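Local coordinates for protein heterodimeric restriction endonuclease R.BspD6I small subunit (Bacillus sp., PDB 2P14) that probably cleaves DNA as the catalytic small subunit of a heterodimeric type IIS restriction endonuclease, working in complex with a site-specific nickase subunit, at residues Y26-F29 against K30-S34; V63-H67 against F68-I72; K111-L115 against S116-H120; E150-P154 against N155-E159; E176-T179 against F180-Y183. All coordinates share one frame; numbering follows the deposited sequence.

Contact 1. Residues Y26-F29 against K30-S34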
# COMPACT_ATOMS: atom_id res chain seq x y z
N TYR A 26 -8.73 -0.40 1.96
CA TYR A 26 -9.23 -1.48 2.80
C TYR A 26 -10.34 -2.30 2.09
O TYR A 26 -10.31 -3.53 2.14
CB TYR A 26 -9.74 -0.85 4.10
CG TYR A 26 -10.75 -1.68 4.88
CD1 TYR A 26 -10.35 -2.72 5.71
CD2 TYR A 26 -12.11 -1.39 4.77
CE1 TYR A 26 -11.29 -3.46 6.44
CE2 TYR A 26 -13.04 -2.12 5.48
CZ TYR A 26 -12.64 -3.15 6.29
OH TYR A 26 -13.62 -3.83 7.00
N ARG A 27 -11.28 -1.63 1.43
CA ARG A 27 -12.32 -2.36 0.68
C ARG A 27 -11.72 -3.31 -0.36
O ARG A 27 -12.23 -4.40 -0.56
CB ARG A 27 -13.31 -1.41 0.01
CG ARG A 27 -14.15 -0.58 1.00
CD ARG A 27 -15.49 -0.23 0.38
NE ARG A 27 -15.33 0.66 -0.75
CZ ARG A 27 -16.27 0.92 -1.67
NH1 ARG A 27 -17.47 0.33 -1.62
NH2 ARG A 27 -16.01 1.75 -2.64
N VAL A 28 -10.65 -2.88 -1.03
CA VAL A 28 -9.99 -3.76 -2.02
C VAL A 28 -9.48 -5.04 -1.36
O VAL A 28 -9.77 -6.17 -1.82
CB VAL A 28 -8.81 -3.04 -2.72
CG1 VAL A 28 -8.03 -4.05 -3.61
CG2 VAL A 28 -9.31 -1.92 -3.55
N PHE A 29 -8.72 -4.88 -0.27
CA PHE A 29 -8.16 -6.03 0.43
C PHE A 29 -9.21 -6.92 1.11
O PHE A 29 -9.11 -8.15 1.11
CB PHE A 29 -7.06 -5.61 1.40
CG PHE A 29 -5.79 -5.30 0.71
CD1 PHE A 29 -4.88 -6.34 0.42
CD2 PHE A 29 -5.49 -4.01 0.31
CE1 PHE A 29 -3.69 -6.07 -0.26
CE2 PHE A 29 -4.31 -3.74 -0.36
CZ PHE A 29 -3.41 -4.78 -0.63
N LYS A 30 -10.26 -6.30 1.62
CA LYS A 30 -11.36 -7.09 2.18
C LYS A 30 -12.00 -7.95 1.07
O LYS A 30 -12.28 -9.14 1.26
CB LYS A 30 -12.40 -6.16 2.81
CG LYS A 30 -13.58 -6.90 3.51
CD LYS A 30 -14.54 -5.92 4.16
CE LYS A 30 -15.74 -6.66 4.75
NZ LYS A 30 -15.28 -7.45 5.92
N LYS A 31 -12.22 -7.34 -0.10
CA LYS A 31 -12.86 -8.07 -1.20
C LYS A 31 -11.95 -9.16 -1.79
O LYS A 31 -12.43 -10.22 -2.22
CB LYS A 31 -13.34 -7.14 -2.29
CG LYS A 31 -14.30 -7.86 -3.21
CD LYS A 31 -15.23 -6.96 -3.89
CE LYS A 31 -16.21 -7.76 -4.73
NZ LYS A 31 -17.27 -6.87 -5.21
N LEU A 32 -10.65 -8.91 -1.83
CA LEU A 32 -9.74 -9.95 -2.34
C LEU A 32 -9.81 -11.19 -1.47
O LEU A 32 -9.69 -12.33 -1.97
CB LEU A 32 -8.31 -9.43 -2.39
CG LEU A 32 -7.97 -8.45 -3.52
CD1 LEU A 32 -6.59 -7.88 -3.31
CD2 LEU A 32 -8.11 -9.09 -4.90
N GLY A 33 -9.94 -10.98 -0.17
CA GLY A 33 -10.12 -12.03 0.81
C GLY A 33 -8.87 -12.88 1.02
O GLY A 33 -7.75 -12.42 0.77
N SER A 34 -9.08 -14.09 1.55
CA SER A 34 -7.97 -15.06 1.69
C SER A 34 -6.97 -14.68 2.81
O SER A 34 -5.86 -15.19 2.83
CB SER A 34 -7.20 -15.29 0.35
OG SER A 34 -8.01 -15.74 -0.75
O HOH W 1 -6.83 -9.81 0.98

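Contact 2. Residues V63-H67 against F68-I72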
# COMPACT_ATOMS: atom_id res chain seq x y z
N VAL A 63 -2.82 -6.33 6.69
CA VAL A 63 -3.43 -7.61 6.27
C VAL A 63 -2.42 -8.74 6.56
O VAL A 63 -1.26 -8.68 6.14
CB VAL A 63 -3.88 -7.59 4.78
CG1 VAL A 63 -2.71 -7.47 3.87
CG2 VAL A 63 -4.71 -8.83 4.43
N GLU A 64 -2.88 -9.72 7.36
CA GLU A 64 -2.02 -10.84 7.69
C GLU A 64 -2.48 -12.06 6.93
O GLU A 64 -3.60 -12.51 7.09
CB GLU A 64 -2.04 -11.10 9.19
CG GLU A 64 -1.43 -9.95 9.96
CD GLU A 64 -1.33 -10.20 11.46
OE1 GLU A 64 -2.30 -10.79 12.03
OE2 GLU A 64 -0.32 -9.78 12.05
N TYR A 65 -1.62 -12.58 6.06
CA TYR A 65 -1.92 -13.82 5.36
C TYR A 65 -1.16 -14.93 6.06
O TYR A 65 -0.38 -14.70 6.98
CB TYR A 65 -1.45 -13.72 3.93
CG TYR A 65 -2.16 -12.65 3.14
CD1 TYR A 65 -3.52 -12.80 2.78
CD2 TYR A 65 -1.49 -11.48 2.75
CE1 TYR A 65 -4.19 -11.82 2.05
CE2 TYR A 65 -2.15 -10.49 2.02
CZ TYR A 65 -3.51 -10.66 1.67
OH TYR A 65 -4.13 -9.66 0.93
N GLU A 66 -1.33 -16.15 5.56
CA GLU A 66 -0.68 -17.27 6.21
C GLU A 66 0.84 -17.14 6.34
O GLU A 66 1.39 -17.37 7.42
CB GLU A 66 -1.03 -18.52 5.41
CG GLU A 66 -0.61 -19.80 6.05
CD GLU A 66 -1.48 -20.88 5.54
OE1 GLU A 66 -2.66 -20.92 5.99
OE2 GLU A 66 -0.98 -21.65 4.67
N HIS A 67 1.51 -16.77 5.26
CA HIS A 67 2.97 -16.82 5.31
C HIS A 67 3.64 -15.46 5.36
O HIS A 67 4.87 -15.37 5.43
CB HIS A 67 3.50 -17.66 4.16
CG HIS A 67 3.06 -19.08 4.22
ND1 HIS A 67 3.50 -19.94 5.20
CD2 HIS A 67 2.17 -19.78 3.47
CE1 HIS A 67 2.92 -21.12 5.04
NE2 HIS A 67 2.13 -21.05 3.99
N PHE A 68 2.84 -14.39 5.33
CA PHE A 68 3.43 -13.05 5.29
C PHE A 68 2.34 -12.04 5.54
O PHE A 68 1.15 -12.39 5.46
CB PHE A 68 4.09 -12.76 3.93
CG PHE A 68 3.10 -12.51 2.81
CD1 PHE A 68 2.89 -11.23 2.29
CD2 PHE A 68 2.36 -13.57 2.26
CE1 PHE A 68 1.96 -11.00 1.25
CE2 PHE A 68 1.42 -13.35 1.23
CZ PHE A 68 1.22 -12.07 0.72
N SER A 69 2.77 -10.81 5.84
CA SER A 69 1.85 -9.71 6.07
C SER A 69 2.15 -8.55 5.12
O SER A 69 3.29 -8.40 4.65
CB SER A 69 1.96 -9.26 7.53
OG SER A 69 1.60 -10.35 8.35
N ILE A 70 1.14 -7.70 4.91
CA ILE A 70 1.34 -6.45 4.19
C ILE A 70 0.81 -5.33 5.05
O ILE A 70 -0.33 -5.40 5.51
CB ILE A 70 0.62 -6.38 2.84
CG1 ILE A 70 0.88 -7.62 1.97
CG2 ILE A 70 1.05 -5.13 2.07
CD1 ILE A 70 0.00 -7.64 0.72
N LEU A 71 1.68 -4.36 5.31
CA LEU A 71 1.24 -3.12 5.97
C LEU A 71 0.92 -2.19 4.81
O LEU A 71 1.75 -1.97 3.94
CB LEU A 71 2.35 -2.52 6.81
CG LEU A 71 2.64 -3.15 8.17
CD1 LEU A 71 3.24 -4.55 7.94
CD2 LEU A 71 3.58 -2.31 8.96
N ILE A 72 -0.27 -1.60 4.81
CA ILE A 72 -0.67 -0.74 3.72
C ILE A 72 -0.78 0.69 4.25
O ILE A 72 -1.48 0.95 5.26
CB ILE A 72 -1.97 -1.19 3.06
CG1 ILE A 72 -1.83 -2.64 2.53
CG2 ILE A 72 -2.29 -0.28 1.90
CD1 ILE A 72 -2.85 -3.55 3.09
O HOH W 2 1.28 -13.12 8.59

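Contact 3. Residues K111-L115 against S116-H120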
# COMPACT_ATOMS: atom_id res chain seq x y z
N LYS A 111 -0.99 8.98 -5.04
CA LYS A 111 -1.41 9.42 -6.40
C LYS A 111 -0.23 9.42 -7.35
O LYS A 111 -0.33 9.08 -8.53
CB LYS A 111 -2.00 10.83 -6.35
CG LYS A 111 -3.34 10.88 -5.62
CD LYS A 111 -4.09 12.16 -5.96
CE LYS A 111 -3.34 13.40 -5.53
NZ LYS A 111 -4.13 14.62 -5.86
N SER A 112 0.92 9.82 -6.80
CA SER A 112 2.16 9.82 -7.54
C SER A 112 3.26 9.61 -6.52
O SER A 112 3.12 10.02 -5.37
CB SER A 112 2.34 11.13 -8.29
OG SER A 112 2.25 12.21 -7.39
N ILE A 113 4.34 8.95 -6.95
CA ILE A 113 5.42 8.60 -6.01
C ILE A 113 6.56 9.59 -6.17
O ILE A 113 7.12 9.73 -7.28
CB ILE A 113 5.93 7.15 -6.23
CG1 ILE A 113 4.76 6.16 -6.17
CG2 ILE A 113 7.04 6.81 -5.20
CD1 ILE A 113 3.97 6.23 -4.85
N ASP A 114 6.90 10.29 -5.09
CA ASP A 114 7.96 11.30 -5.14
C ASP A 114 9.32 10.60 -5.11
O ASP A 114 9.52 9.64 -4.37
CB ASP A 114 7.78 12.26 -3.98
CG ASP A 114 8.94 13.21 -3.82
OD1 ASP A 114 9.00 14.15 -4.63
OD2 ASP A 114 9.76 12.99 -2.90
N LEU A 115 10.27 11.11 -5.90
CA LEU A 115 11.59 10.48 -5.98
C LEU A 115 12.35 10.53 -4.64
O LEU A 115 12.99 9.56 -4.27
CB LEU A 115 12.38 11.12 -7.10
CG LEU A 115 13.42 10.30 -7.82
CD1 LEU A 115 12.85 9.03 -8.47
CD2 LEU A 115 14.02 11.23 -8.87
N SER A 116 12.27 11.64 -3.89
CA SER A 116 12.93 11.70 -2.59
C SER A 116 12.34 10.69 -1.61
O SER A 116 13.06 10.08 -0.84
CB SER A 116 12.89 13.10 -2.00
OG SER A 116 13.51 14.01 -2.87
N PHE A 117 11.02 10.53 -1.64
CA PHE A 117 10.36 9.49 -0.86
C PHE A 117 10.86 8.09 -1.27
O PHE A 117 11.17 7.27 -0.43
CB PHE A 117 8.85 9.58 -1.04
CG PHE A 117 8.07 8.50 -0.31
CD1 PHE A 117 7.86 8.56 1.07
CD2 PHE A 117 7.57 7.40 -1.02
CE1 PHE A 117 7.13 7.56 1.72
CE2 PHE A 117 6.86 6.41 -0.38
CZ PHE A 117 6.63 6.49 0.99
N ALA A 118 10.93 7.84 -2.58
CA ALA A 118 11.41 6.53 -3.08
C ALA A 118 12.85 6.25 -2.65
O ALA A 118 13.19 5.12 -2.29
CB ALA A 118 11.30 6.46 -4.58
N ARG A 119 13.68 7.30 -2.67
CA ARG A 119 15.05 7.16 -2.16
C ARG A 119 15.08 6.78 -0.68
O ARG A 119 15.89 5.93 -0.27
CB ARG A 119 15.87 8.43 -2.46
CG ARG A 119 16.17 8.60 -3.95
CD ARG A 119 16.99 9.86 -4.15
NE ARG A 119 17.04 10.26 -5.54
CZ ARG A 119 16.48 11.37 -6.00
NH1 ARG A 119 15.85 12.20 -5.16
NH2 ARG A 119 16.58 11.67 -7.29
N HIS A 120 14.20 7.41 0.10
CA HIS A 120 14.08 7.10 1.52
C HIS A 120 13.66 5.67 1.79
O HIS A 120 14.29 4.97 2.59
CB HIS A 120 13.05 8.05 2.17
CG HIS A 120 13.04 7.99 3.66
ND1 HIS A 120 14.04 8.58 4.42
CD2 HIS A 120 12.18 7.44 4.54
CE1 HIS A 120 13.79 8.38 5.70
NE2 HIS A 120 12.67 7.69 5.80

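Contact 4. Residues E150-P154 against N155-E159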
# COMPACT_ATOMS: atom_id res chain seq x y z
N GLU A 150 -9.67 -15.58 -11.75
CA GLU A 150 -8.69 -16.36 -10.99
C GLU A 150 -8.89 -16.20 -9.47
O GLU A 150 -9.06 -15.06 -8.98
CB GLU A 150 -7.27 -15.90 -11.38
CG GLU A 150 -6.14 -16.86 -10.98
CD GLU A 150 -4.73 -16.28 -11.17
OE1 GLU A 150 -4.57 -15.05 -11.40
OE2 GLU A 150 -3.76 -17.06 -11.06
N HIS A 151 -8.87 -17.31 -8.74
CA HIS A 151 -8.93 -17.30 -7.27
C HIS A 151 -7.79 -16.44 -6.79
O HIS A 151 -6.70 -16.46 -7.38
CB HIS A 151 -8.77 -18.72 -6.70
CG HIS A 151 -8.70 -18.78 -5.20
ND1 HIS A 151 -7.53 -19.03 -4.52
CD2 HIS A 151 -9.66 -18.58 -4.27
CE1 HIS A 151 -7.78 -19.00 -3.22
NE2 HIS A 151 -9.06 -18.72 -3.04
N PHE A 152 -8.02 -15.66 -5.74
CA PHE A 152 -6.95 -14.88 -5.20
C PHE A 152 -6.02 -15.72 -4.35
O PHE A 152 -6.42 -16.25 -3.30
CB PHE A 152 -7.49 -13.67 -4.40
CG PHE A 152 -6.41 -12.89 -3.72
CD1 PHE A 152 -5.36 -12.35 -4.46
CD2 PHE A 152 -6.41 -12.74 -2.34
CE1 PHE A 152 -4.33 -11.64 -3.82
CE2 PHE A 152 -5.42 -12.04 -1.71
CZ PHE A 152 -4.39 -11.48 -2.45
N ASN A 153 -4.77 -15.83 -4.81
CA ASN A 153 -3.75 -16.51 -4.05
C ASN A 153 -2.78 -15.48 -3.42
O ASN A 153 -1.98 -14.89 -4.14
CB ASN A 153 -2.98 -17.46 -4.97
CG ASN A 153 -1.90 -18.24 -4.25
OD1 ASN A 153 -1.68 -18.10 -3.06
ND2 ASN A 153 -1.23 -19.14 -4.99
N PRO A 154 -2.85 -15.26 -2.10
CA PRO A 154 -1.95 -14.29 -1.46
C PRO A 154 -0.47 -14.56 -1.79
O PRO A 154 0.32 -13.61 -1.89
CB PRO A 154 -2.20 -14.50 0.03
CG PRO A 154 -3.63 -15.02 0.10
CD PRO A 154 -3.72 -15.94 -1.11
N ASN A 155 -0.09 -15.82 -1.99
CA ASN A 155 1.30 -16.11 -2.31
C ASN A 155 1.76 -15.58 -3.67
O ASN A 155 2.94 -15.26 -3.83
CB ASN A 155 1.57 -17.61 -2.19
CG ASN A 155 1.14 -18.16 -0.86
OD1 ASN A 155 0.28 -19.07 -0.77
ND2 ASN A 155 1.71 -17.61 0.20
N LYS A 156 0.82 -15.49 -4.62
CA LYS A 156 1.10 -14.86 -5.89
C LYS A 156 1.32 -13.35 -5.69
O LYS A 156 2.23 -12.76 -6.31
CB LYS A 156 -0.02 -15.14 -6.90
CG LYS A 156 0.21 -14.52 -8.28
CD LYS A 156 -0.92 -14.80 -9.25
CE LYS A 156 -0.62 -14.12 -10.59
NZ LYS A 156 -1.53 -14.57 -11.71
N LEU A 157 0.51 -12.73 -4.84
CA LEU A 157 0.72 -11.33 -4.51
C LEU A 157 2.09 -11.14 -3.86
O LEU A 157 2.80 -10.17 -4.18
CB LEU A 157 -0.41 -10.79 -3.62
CG LEU A 157 -0.28 -9.32 -3.17
CD1 LEU A 157 -0.09 -8.40 -4.38
CD2 LEU A 157 -1.51 -8.93 -2.35
N LYS A 158 2.48 -12.03 -2.94
CA LYS A 158 3.82 -11.92 -2.35
C LYS A 158 4.92 -11.97 -3.44
O LYS A 158 5.87 -11.15 -3.41
CB LYS A 158 4.05 -13.02 -1.29
CG LYS A 158 5.37 -12.76 -0.51
CD LYS A 158 5.64 -13.75 0.60
CE LYS A 158 6.54 -14.85 0.04
NZ LYS A 158 6.90 -15.84 1.09
N GLU A 159 4.82 -12.91 -4.37
CA GLU A 159 5.83 -13.00 -5.44
C GLU A 159 5.90 -11.72 -6.27
O GLU A 159 7.00 -11.26 -6.65
CB GLU A 159 5.55 -14.20 -6.34
CG GLU A 159 5.87 -15.54 -5.71
CD GLU A 159 5.63 -16.68 -6.68
OE1 GLU A 159 5.10 -16.41 -7.79
OE2 GLU A 159 5.97 -17.84 -6.33

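Contact 5. Residues E176-T179 against F180-Y183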
# COMPACT_ATOMS: atom_id res chain seq x y z
N GLU A 176 15.44 4.28 -11.76
CA GLU A 176 15.32 2.99 -12.42
C GLU A 176 14.22 2.12 -11.78
O GLU A 176 13.48 1.41 -12.46
CB GLU A 176 16.67 2.27 -12.40
CG GLU A 176 16.60 0.84 -12.95
CD GLU A 176 17.95 0.14 -13.10
OE1 GLU A 176 19.01 0.73 -12.76
OE2 GLU A 176 17.94 -1.01 -13.61
N TRP A 177 14.14 2.18 -10.45
CA TRP A 177 13.19 1.38 -9.74
C TRP A 177 11.78 1.79 -10.11
O TRP A 177 10.92 0.94 -10.41
CB TRP A 177 13.39 1.59 -8.23
CG TRP A 177 12.50 0.78 -7.30
CD1 TRP A 177 11.90 -0.44 -7.57
CD2 TRP A 177 12.17 1.10 -5.96
NE1 TRP A 177 11.24 -0.89 -6.46
CE2 TRP A 177 11.38 0.04 -5.46
CE3 TRP A 177 12.47 2.20 -5.11
CZ2 TRP A 177 10.89 0.03 -4.14
CZ3 TRP A 177 11.99 2.18 -3.81
CH2 TRP A 177 11.20 1.12 -3.34
N LEU A 178 11.50 3.10 -10.01
CA LEU A 178 10.15 3.54 -10.31
C LEU A 178 9.77 3.28 -11.78
O LEU A 178 8.61 2.95 -12.10
CB LEU A 178 9.94 5.00 -9.94
CG LEU A 178 10.06 5.40 -8.47
CD1 LEU A 178 9.70 6.91 -8.30
CD2 LEU A 178 9.20 4.49 -7.52
N THR A 179 10.74 3.42 -12.68
CA THR A 179 10.53 3.05 -14.09
C THR A 179 10.15 1.58 -14.24
O THR A 179 9.23 1.25 -14.97
CB THR A 179 11.77 3.37 -14.93
OG1 THR A 179 12.04 4.79 -14.83
CG2 THR A 179 11.55 2.98 -16.42
N PHE A 180 10.82 0.73 -13.48
CA PHE A 180 10.52 -0.70 -13.58
C PHE A 180 9.09 -1.00 -13.15
O PHE A 180 8.39 -1.81 -13.75
CB PHE A 180 11.51 -1.50 -12.73
CG PHE A 180 11.20 -2.95 -12.69
CD1 PHE A 180 11.66 -3.79 -13.71
CD2 PHE A 180 10.45 -3.51 -11.63
CE1 PHE A 180 11.35 -5.13 -13.70
CE2 PHE A 180 10.16 -4.86 -11.61
CZ PHE A 180 10.62 -5.68 -12.64
N ILE A 181 8.66 -0.36 -12.06
CA ILE A 181 7.31 -0.61 -11.57
C ILE A 181 6.26 -0.19 -12.59
O ILE A 181 5.34 -0.96 -12.93
CB ILE A 181 7.11 0.09 -10.22
CG1 ILE A 181 8.04 -0.52 -9.18
CG2 ILE A 181 5.66 -0.04 -9.75
CD1 ILE A 181 8.02 0.20 -7.81
N GLU A 182 6.45 1.02 -13.11
CA GLU A 182 5.55 1.54 -14.12
C GLU A 182 5.53 0.61 -15.32
O GLU A 182 4.45 0.24 -15.76
CB GLU A 182 5.95 2.97 -14.51
CG GLU A 182 5.07 3.57 -15.59
CD GLU A 182 3.61 3.82 -15.19
OE1 GLU A 182 3.26 3.81 -13.98
OE2 GLU A 182 2.78 4.02 -16.10
N TYR A 183 6.70 0.21 -15.80
CA TYR A 183 6.80 -0.62 -17.01
C TYR A 183 6.08 -1.94 -16.83
O TYR A 183 5.36 -2.39 -17.72
CB TYR A 183 8.27 -0.87 -17.32
CG TYR A 183 8.50 -1.62 -18.62
CD1 TYR A 183 8.51 -0.93 -19.83
CD2 TYR A 183 8.72 -2.99 -18.65
CE1 TYR A 183 8.70 -1.58 -21.02
CE2 TYR A 183 8.91 -3.66 -19.84
CZ TYR A 183 8.91 -2.94 -21.02
OH TYR A 183 9.12 -3.56 -22.23

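Contact 1. Residues Y26-F29 against K30-S34
The C-terminal end of helix 17-32, which stops at Gly33, brings Tyr26, Val28 and Phe29 against Lys30, Leu32 and Gly33. Four successive i to i+4 hydrogen bonds close this last part of the helix, from Lys30 N to Tyr26 O (2.8 Å) through Gly33 N to Phe29 O (3.2 Å). Gly33 then leaves the helical conformation with phi 70°, a value that favours glycine. A water donates to Phe29 O and to Gly33 O, bridging the final turn at 2.8 Å from each oxygen. Along one flank Tyr26 and Lys30 project together from the helix. With CG of Lys30 turned opposite the backbone N (chi1 -177°), the chain reaches out beside the phenol, and CD comes 3.6 Å from Tyr26 OH; the hydroxyl itself is hydrogen-bonded to a glycerol, probably from the crystallisation liquor. Val28 and Leu32 are likewise alongside each other, CG1 of Val28 meeting CD1 of Leu32 at 4.1 Å, and the same CD1 reaches Phe29 CD1 at 4.4 Å. Phe138 and Val142 of helix 135-146 cover Val28. Phe29 O thus accepts from both an amide and a water, so the carbonyl end of the helix is partly satisfied by solvent, while Lys30 NZ stays 4.1 Å from Tyr26 OH, so it is the methylenes of the lysine and not its charge that meet the tyrosine.

Contact 2. Residues V63-H67 against F68-I72
Tyr65 and Phe68 meet at the turn of the beta hairpin formed by strands 61-64 and 69-75, their side chains projecting together from it. Their ring planes are inclined by 32° with centroids 5.1 Å apart, an oblique pairing in which Tyr65 CD2 sits over one face of the Phe68 ring, 3.4 Å from CZ. Phe68 reaches this place with CG between its backbone N and carbonyl carbon (chi1 73°), which brings one face of its ring to Tyr65 CD2. The Tyr65 ring also has an aliphatic neighbour: Ile70 CD1 comes up to its edge, in the ring plane, 3.8 Å from CE2. Further along the strands, Val63 and Ile70 form an antiparallel hydrogen-bonded pair, joined by both of their backbone bonds, and their side chains lie alongside each other with Val63 CG1 3.7 Å from Ile70 CB. The same methyl meets Ile72 CD1, extending the apolar row, which Phe29 of helix 17-32 and Leu157 of helix 154-165 help to cover. Glu64 and Ser69, the adjacent non-hydrogen-bonded pair, project from the other face of the sheet, where Tyr97 OH is hydrogen-bonded to both Glu64 OE2 and Ser69 OG. The turn is closed by Tyr65 N bonding to Phe68 O, and a water donates to Tyr65 O at 2.8 Å while also hydrogen-bonding with Ser69 OG.

Contact 3. Residues K111-L115 against S116-H120
At Asp114 the backbone passes from an extended loop into helix 115-121, and the first i to i+4 bonds follow at once, Ala118 N to Asp114 O and Arg119 N to Leu115 O, each 2.9 Å. Asp114 holds the N-cap position. A chi1 of 172° sends its carboxylate back across the start of the helix, where OD2 accepts from Phe117 N at 3.0 Å. The amide approaches OD2 on its anti side, 25° out of the carboxylate plane. The negative charge here would probably be favoured by the positive end of the helix dipole. Leu115, the first helical residue, meets Arg119 one turn later: Leu115 CG lies over one face of the guanidinium, 3.5 Å above its plane and towards the rim, and Leu115 CD2 comes close to NH2, which makes a salt bridge with Glu175. Ile113 CG2, for its part, touches the edge of the Phe117 ring, 4.3 Å from CD2, and lies equally far from Ala118 CB. Phe117 also meets the ring of Phe108. Asp114 OD2 to Phe117 N is an N-cap bond to N3, and Ile113 meeting Ala118 spans the N' and N4 positions of a hydrophobic staple, at the start of the helix that follows strand 104-110.

Contact 4. Residues E150-P154 against N155-E159
Charge, helix capping and apolar contact each join the loop 150-154 to the first turn of helix 154-165, beginning with Glu150 and Lys156. The extended side chains of this salt bridge cross at an angle, and Glu150 OE1 receives Lys156 NZ on its syn lone pair at 3.1 Å; the bond from NZ to OE2, at 3.4 Å, is weak. Shortening Glu150 to an alanine removes the carboxylate, and Lys156 NZ would probably lose this mate and its long chain be freer to turn. Among the capping bonds, Asn153 is the N-cap. Its chi1 of -179° directs the amide toward the helix start, and OD1 reaches Asn155 N at 3.0 Å, the donor lying 56° out of the amide plane and therefore not on a lone pair. Asn153 O takes Lys156 N at 2.9 Å and, weakly, Leu157 N, so one carbonyl serves two amides of the opening turn. Pro154, which has no amide hydrogen to give, is the first helical residue, and its carbonyl receives Lys158 N. The apolar part is Phe152, whose ring edge meets Leu157 CD2, 3.8 Å from CZ, while Pro154 N lies over the centre of one ring face. Leu157 continues onto Leu141 of helix 135-146, Phe152 and Pro154 lean on Tyr65 of the hairpin between strands 61-64 and 69-75, and Phe152 O bonds to Ser34 beyond helix 17-32.

Contact 5. Residues E176-T179 against F180-Y183
Trp177 and Ile181 stand one turn apart on helix 174-184, the last helix of the chain, and form an i to i+4 aromatic-aliphatic pair. From Ile181 CB, which is 3.7 Å from Leu178 O, the side chain runs along the helix towards the preceding turn. CG1 is anti to the carbonyl carbon (chi1 -65°), a placement that lays it 3.5 Å from Trp177 O, beside the oxygen that accepts the backbone N-H of Ile181. At the tip, CD1 comes over one face of the indole: it is 4.0 Å from the centroid of the five-membered ring and 27° off the ring normal, a CH-pi contact. Its nearest indole atom is NE1, at 3.7 Å, with CD1 of the tryptophan scarcely farther. The isoleucine methyl also touches Leu178 CD2, more loosely. The indole itself is held by more than this methyl, since its NE1 donates to Leu164 O and Lys125 makes a cation-pi contact with the ring. A leucine in place of Trp177 would probably leave the carbonyl of Leu164 without its N-H partner and Ile181 CD1 without the ring face it rests on. The backbone beneath is regular helix, with bonds from Phe180 N to Glu176 O through Tyr183 N to Thr179 O. Outside the pair, Phe180 meets Arg166 in a cation-pi contact, and Glu182 OE1 accepts from Gln137. Thr179 OG1 turns back one turn to hydrogen-bond to Glu175 O.

How the contacts relate
All five contacts are local and lie in series along the chain, so none nests within or crosses another. Contact 1 ends helix 17-32, contact 2 closes the hairpin of strands 61-64 and 69-75, contact 3 starts helix 115-121, contact 4 starts helix 154-165 and contact 5 lies within helix 174-184. In space they fall into two groups. Contacts 1, 2 and 4 touch one another, joining the helix 17-32 terminus, the hairpin and the helix 154-165 start through Phe29, Tyr65, Phe152 and Pro154. Contacts 3 and 5 meet separately, where Leu178 packs on Ile113, Leu115 and Ala118. Contact 1 and contact 3 have centres about 26 Å apart.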